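Local coordinates for protection of telomeres protein 1 (Schizosaccharomyces pombe, PDB 4HIO) that binds single-stranded telomeric DNA, protecting the 3' overhang and regulating telomerase and telomere length; this piece is its second DNA-binding domain, an OB fold, at residues S66-L71 with Y103-L108. The protein carries 1 engineered substitution. Residues are numbered along the deposited sequence; the frame is centred on the assembly and turned at random.
Sequences SIRCIL and YLECIL. With nucleotides of chain B.
In the OB-fold barrel of this telomeric DNA-binding domain, R68 and E105 stand side by side on neighbouring parallel strands, 67-71 and 104-108, and turn the face that also carries I70 and I107 into a floor for single-stranded DNA. Three backbone hydrogen bonds join the strands: C106 N to R68 O (2.7 Å), I70 N to C106 O and L108 N to I70 O. Ahead of these, a water bridges the strands, accepting from R68 N and lying within hydrogen-bonding distance of L104 O.

On the DNA face, the principle of a protein side chain oriented by its neighbour is plain. R68 approaches E105 side-on, NE and NH2 both donating to the single atom OE1, at 3.1 and 2.9 Å; OE1 lies near the guanidinium plane, though the carboxylate plane is turned 76° from it. A bend at chi3 (38°) turns the NE and NH2 edge of the guanidinium to OE1, with DA5 of chain B over one face and DG2 and DA4 of chain B over the other. D99 forms a second salt bridge with NH2. A leucine in place of R68 would probably leave E105 without its cationic mate, freer to turn away from the guanine, and deprive the bases of the flat group wedged among them.

The opposite face, with C69, C106, L71 and L108, packs into the barrel interior, where M91 touches both C69 and L108. I67 CD1 reaches C106 SG at 3.6 Å, and the CD1 methyls of L71 and L108 meet at the same distance. Back at the DNA, E105 meets the Watson-Crick edge of the DG2 guanine of chain B with both oxygens: OE1 accepts from N2 at 2.9 Å, and OE2 from N1 at 2.7 Å in a nearly straight bond (169°).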
loop_
_atom_site.group_PDB
_atom_site.type_symbol
_atom_site.label_atom_id
_atom_site.label_comp_id
_atom_site.label_asym_id
_atom_site.label_seq_id
_atom_site.Cartn_x
_atom_site.Cartn_y
_atom_site.Cartn_z
ATOM N N SER A 66 -1.580 7.383 -3.897
ATOM C CA SER A 66 -1.899 6.026 -3.473
ATOM C C SER A 66 -1.298 4.978 -4.412
ATOM O O SER A 66 -1.061 5.249 -5.585
ATOM C CB SER A 66 -3.415 5.839 -3.364
ATOM O OG SER A 66 -3.951 6.616 -2.313
ATOM N N ILE A 67 -1.051 3.785 -3.881
ATOM C CA ILE A 67 -0.409 2.732 -4.654
ATOM C C ILE A 67 -1.106 1.383 -4.474
ATOM O O ILE A 67 -1.570 1.045 -3.386
ATOM C CB ILE A 67 1.105 2.608 -4.330
ATOM C CG1 ILE A 67 1.759 1.544 -5.218
ATOM C CG2 ILE A 67 1.325 2.312 -2.855
ATOM C CD1 ILE A 67 3.266 1.512 -5.144
ATOM N N ARG A 68 -1.185 0.628 -5.563
ATOM C CA ARG A 68 -1.732 -0.717 -5.542
ATOM C C ARG A 68 -0.707 -1.699 -4.993
ATOM O O ARG A 68 0.435 -1.737 -5.445
ATOM C CB ARG A 68 -2.155 -1.133 -6.954
ATOM C CG ARG A 68 -3.006 -2.387 -7.022
ATOM C CD ARG A 68 -3.533 -2.603 -8.427
ATOM N NE ARG A 68 -2.531 -2.241 -9.420
ATOM C CZ ARG A 68 -2.783 -1.576 -10.539
ATOM N NH1 ARG A 68 -4.018 -1.194 -10.834
ATOM N NH2 ARG A 68 -1.796 -1.300 -11.373
ATOM N N CYS A 69 -1.125 -2.495 -4.018
ATOM C CA CYS A 69 -0.356 -3.650 -3.586
ATOM C C CYS A 69 -1.084 -4.951 -3.912
ATOM O O CYS A 69 -2.228 -5.147 -3.521
ATOM C CB CYS A 69 -0.080 -3.569 -2.085
ATOM S SG CYS A 69 0.517 -1.962 -1.528
ATOM N N ILE A 70 -0.419 -5.829 -4.651
ATOM C CA ILE A 70 -1.004 -7.108 -5.017
ATOM C C ILE A 70 -0.391 -8.227 -4.184
ATOM O O ILE A 70 0.818 -8.416 -4.187
ATOM C CB ILE A 70 -0.818 -7.413 -6.509
ATOM C CG1 ILE A 70 -1.331 -6.245 -7.354
ATOM C CG2 ILE A 70 -1.533 -8.701 -6.882
ATOM C CD1 ILE A 70 -1.317 -6.508 -8.836
ATOM N N LEU A 71 -1.244 -8.956 -3.472
ATOM C CA LEU A 71 -0.807 -10.017 -2.574
ATOM C C LEU A 71 -1.165 -11.387 -3.135
ATOM O O LEU A 71 -2.329 -11.665 -3.399
ATOM C CB LEU A 71 -1.447 -9.841 -1.197
ATOM C CG LEU A 71 -0.864 -8.774 -0.270
ATOM C CD1 LEU A 71 -0.791 -7.435 -0.978
ATOM C CD2 LEU A 71 -1.687 -8.662 1.001
ATOM N N TYR A 103 2.559 2.986 -14.216
ATOM C CA TYR A 103 2.461 3.394 -12.822
ATOM C C TYR A 103 3.100 2.391 -11.873
ATOM O O TYR A 103 3.067 1.190 -12.107
ATOM C CB TYR A 103 1.001 3.634 -12.432
ATOM C CG TYR A 103 0.270 4.558 -13.379
ATOM C CD1 TYR A 103 0.535 5.915 -13.391
ATOM C CD2 TYR A 103 -0.675 4.069 -14.266
ATOM C CE1 TYR A 103 -0.124 6.762 -14.258
ATOM C CE2 TYR A 103 -1.336 4.910 -15.138
ATOM C CZ TYR A 103 -1.059 6.255 -15.129
ATOM O OH TYR A 103 -1.714 7.096 -15.994
ATOM N N LEU A 104 3.679 2.915 -10.802
ATOM C CA LEU A 104 4.330 2.105 -9.791
ATOM C C LEU A 104 3.306 1.282 -9.033
ATOM O O LEU A 104 2.236 1.770 -8.703
ATOM C CB LEU A 104 5.061 3.007 -8.800
ATOM C CG LEU A 104 6.536 2.742 -8.517
ATOM C CD1 LEU A 104 7.080 3.800 -7.587
ATOM C CD2 LEU A 104 6.721 1.366 -7.933
ATOM N N GLU A 105 3.650 0.035 -8.744
ATOM C CA GLU A 105 2.826 -0.794 -7.876
ATOM C C GLU A 105 3.662 -1.716 -6.991
ATOM O O GLU A 105 4.841 -1.944 -7.245
ATOM C CB GLU A 105 1.838 -1.613 -8.701
ATOM C CG GLU A 105 2.490 -2.660 -9.583
ATOM C CD GLU A 105 1.484 -3.417 -10.422
ATOM O OE1 GLU A 105 0.281 -3.109 -10.317
ATOM O OE2 GLU A 105 1.894 -4.317 -11.181
ATOM N N CYS A 106 3.025 -2.234 -5.949
ATOM C CA CYS A 106 3.686 -3.106 -4.987
ATOM C C CYS A 106 3.236 -4.547 -5.186
ATOM O O CYS A 106 2.071 -4.806 -5.462
ATOM C CB CYS A 106 3.380 -2.661 -3.551
ATOM S SG CYS A 106 4.322 -1.226 -2.996
ATOM N N ILE A 107 4.170 -5.479 -5.028
ATOM C CA ILE A 107 3.862 -6.899 -5.117
ATOM C C ILE A 107 4.410 -7.697 -3.941
ATOM O O ILE A 107 5.579 -7.592 -3.598
ATOM C CB ILE A 107 4.415 -7.538 -6.404
ATOM C CG1 ILE A 107 4.026 -6.711 -7.625
ATOM C CG2 ILE A 107 3.894 -8.957 -6.550
ATOM C CD1 ILE A 107 2.570 -6.812 -7.960
ATOM N N LEU A 108 3.551 -8.511 -3.342
ATOM C CA LEU A 108 3.990 -9.513 -2.388
ATOM C C LEU A 108 3.762 -10.859 -3.051
ATOM O O LEU A 108 2.655 -11.377 -3.050
ATOM C CB LEU A 108 3.218 -9.413 -1.073
ATOM C CG LEU A 108 3.581 -8.227 -0.179
ATOM C CD1 LEU A 108 2.707 -7.036 -0.513
ATOM C CD2 LEU A 108 3.450 -8.583 1.279
ATOM P P DG B 2 -2.740 -13.792 -14.376
ATOM O OP1 DG B 2 -3.751 -14.862 -14.285
ATOM O OP2 DG B 2 -2.625 -12.988 -15.611
ATOM O "O5'" DG B 2 -2.972 -12.803 -13.141
ATOM C "C5'" DG B 2 -4.216 -12.804 -12.444
ATOM C "C4'" DG B 2 -4.929 -11.473 -12.594
ATOM O "O4'" DG B 2 -4.188 -10.456 -11.872
ATOM C "C3'" DG B 2 -4.991 -11.009 -14.042
ATOM O "O3'" DG B 2 -6.142 -10.232 -14.329
ATOM C "C2'" DG B 2 -3.735 -10.164 -14.168
ATOM C "C1'" DG B 2 -3.598 -9.551 -12.783
ATOM N N9 DG B 2 -2.189 -9.354 -12.474
ATOM C C8 DG B 2 -1.227 -10.325 -12.426
ATOM N N7 DG B 2 -0.043 -9.871 -12.146
ATOM C C5 DG B 2 -0.228 -8.505 -12.005
ATOM C C6 DG B 2 0.704 -7.488 -11.698
ATOM O O6 DG B 2 1.916 -7.595 -11.479
ATOM N N1 DG B 2 0.097 -6.238 -11.653
ATOM C C2 DG B 2 -1.237 -5.998 -11.875
ATOM N N2 DG B 2 -1.631 -4.722 -11.785
ATOM N N3 DG B 2 -2.119 -6.943 -12.163
ATOM C C4 DG B 2 -1.546 -8.168 -12.210
ATOM P P DA B 5 -8.442 2.202 -14.262
ATOM O OP1 DA B 5 -9.647 2.886 -14.775
ATOM O OP2 DA B 5 -7.112 2.689 -14.663
ATOM O "O5'" DA B 5 -8.530 2.153 -12.671
ATOM C "C5'" DA B 5 -9.444 1.282 -12.023
ATOM C "C4'" DA B 5 -9.735 1.809 -10.631
ATOM O "O4'" DA B 5 -8.550 1.667 -9.821
ATOM C "C3'" DA B 5 -10.030 3.299 -10.575
ATOM O "O3'" DA B 5 -10.702 3.636 -9.382
ATOM C "C2'" DA B 5 -8.634 3.906 -10.602
ATOM C "C1'" DA B 5 -7.796 2.865 -9.868
ATOM N N9 DA B 5 -6.545 2.570 -10.558
ATOM C C8 DA B 5 -6.376 2.364 -11.897
ATOM N N7 DA B 5 -5.141 2.114 -12.248
ATOM C C5 DA B 5 -4.453 2.152 -11.044
ATOM C C6 DA B 5 -3.096 1.969 -10.723
ATOM N N6 DA B 5 -2.152 1.691 -11.621
ATOM N N1 DA B 5 -2.746 2.081 -9.429
ATOM C C2 DA B 5 -3.690 2.359 -8.529
ATOM N N3 DA B 5 -4.988 2.561 -8.706
ATOM C C4 DA B 5 -5.304 2.436 -9.998
ATOM P P DA B 4 -6.594 -3.760 -17.861
ATOM O OP1 DA B 4 -7.799 -4.536 -18.208
ATOM O OP2 DA B 4 -5.480 -3.659 -18.822
ATOM O "O5'" DA B 4 -6.947 -2.262 -17.431
ATOM C "C5'" DA B 4 -8.259 -1.910 -17.045
ATOM C "C4'" DA B 4 -8.341 -1.415 -15.608
ATOM O "O4'" DA B 4 -7.824 -2.409 -14.695
ATOM C "C3'" DA B 4 -7.625 -0.113 -15.264
ATOM O "O3'" DA B 4 -8.604 0.661 -14.621
ATOM C "C2'" DA B 4 -6.529 -0.547 -14.291
ATOM C "C1'" DA B 4 -7.201 -1.741 -13.629
ATOM N N9 DA B 4 -6.323 -2.727 -13.010
ATOM C C8 DA B 4 -5.031 -3.013 -13.335
ATOM N N7 DA B 4 -4.498 -3.961 -12.607
ATOM C C5 DA B 4 -5.516 -4.330 -11.750
ATOM C C6 DA B 4 -5.587 -5.289 -10.728
ATOM N N6 DA B 4 -4.562 -6.081 -10.400
ATOM N N1 DA B 4 -6.752 -5.402 -10.064
ATOM C C2 DA B 4 -7.768 -4.605 -10.406
ATOM N N3 DA B 4 -7.821 -3.667 -11.347
ATOM C C4 DA B 4 -6.651 -3.581 -11.988
HETATM O O HOH W 1 0.487 4.224 -7.972
HETATM O O HOH W 2 -0.413 1.479 -8.160
#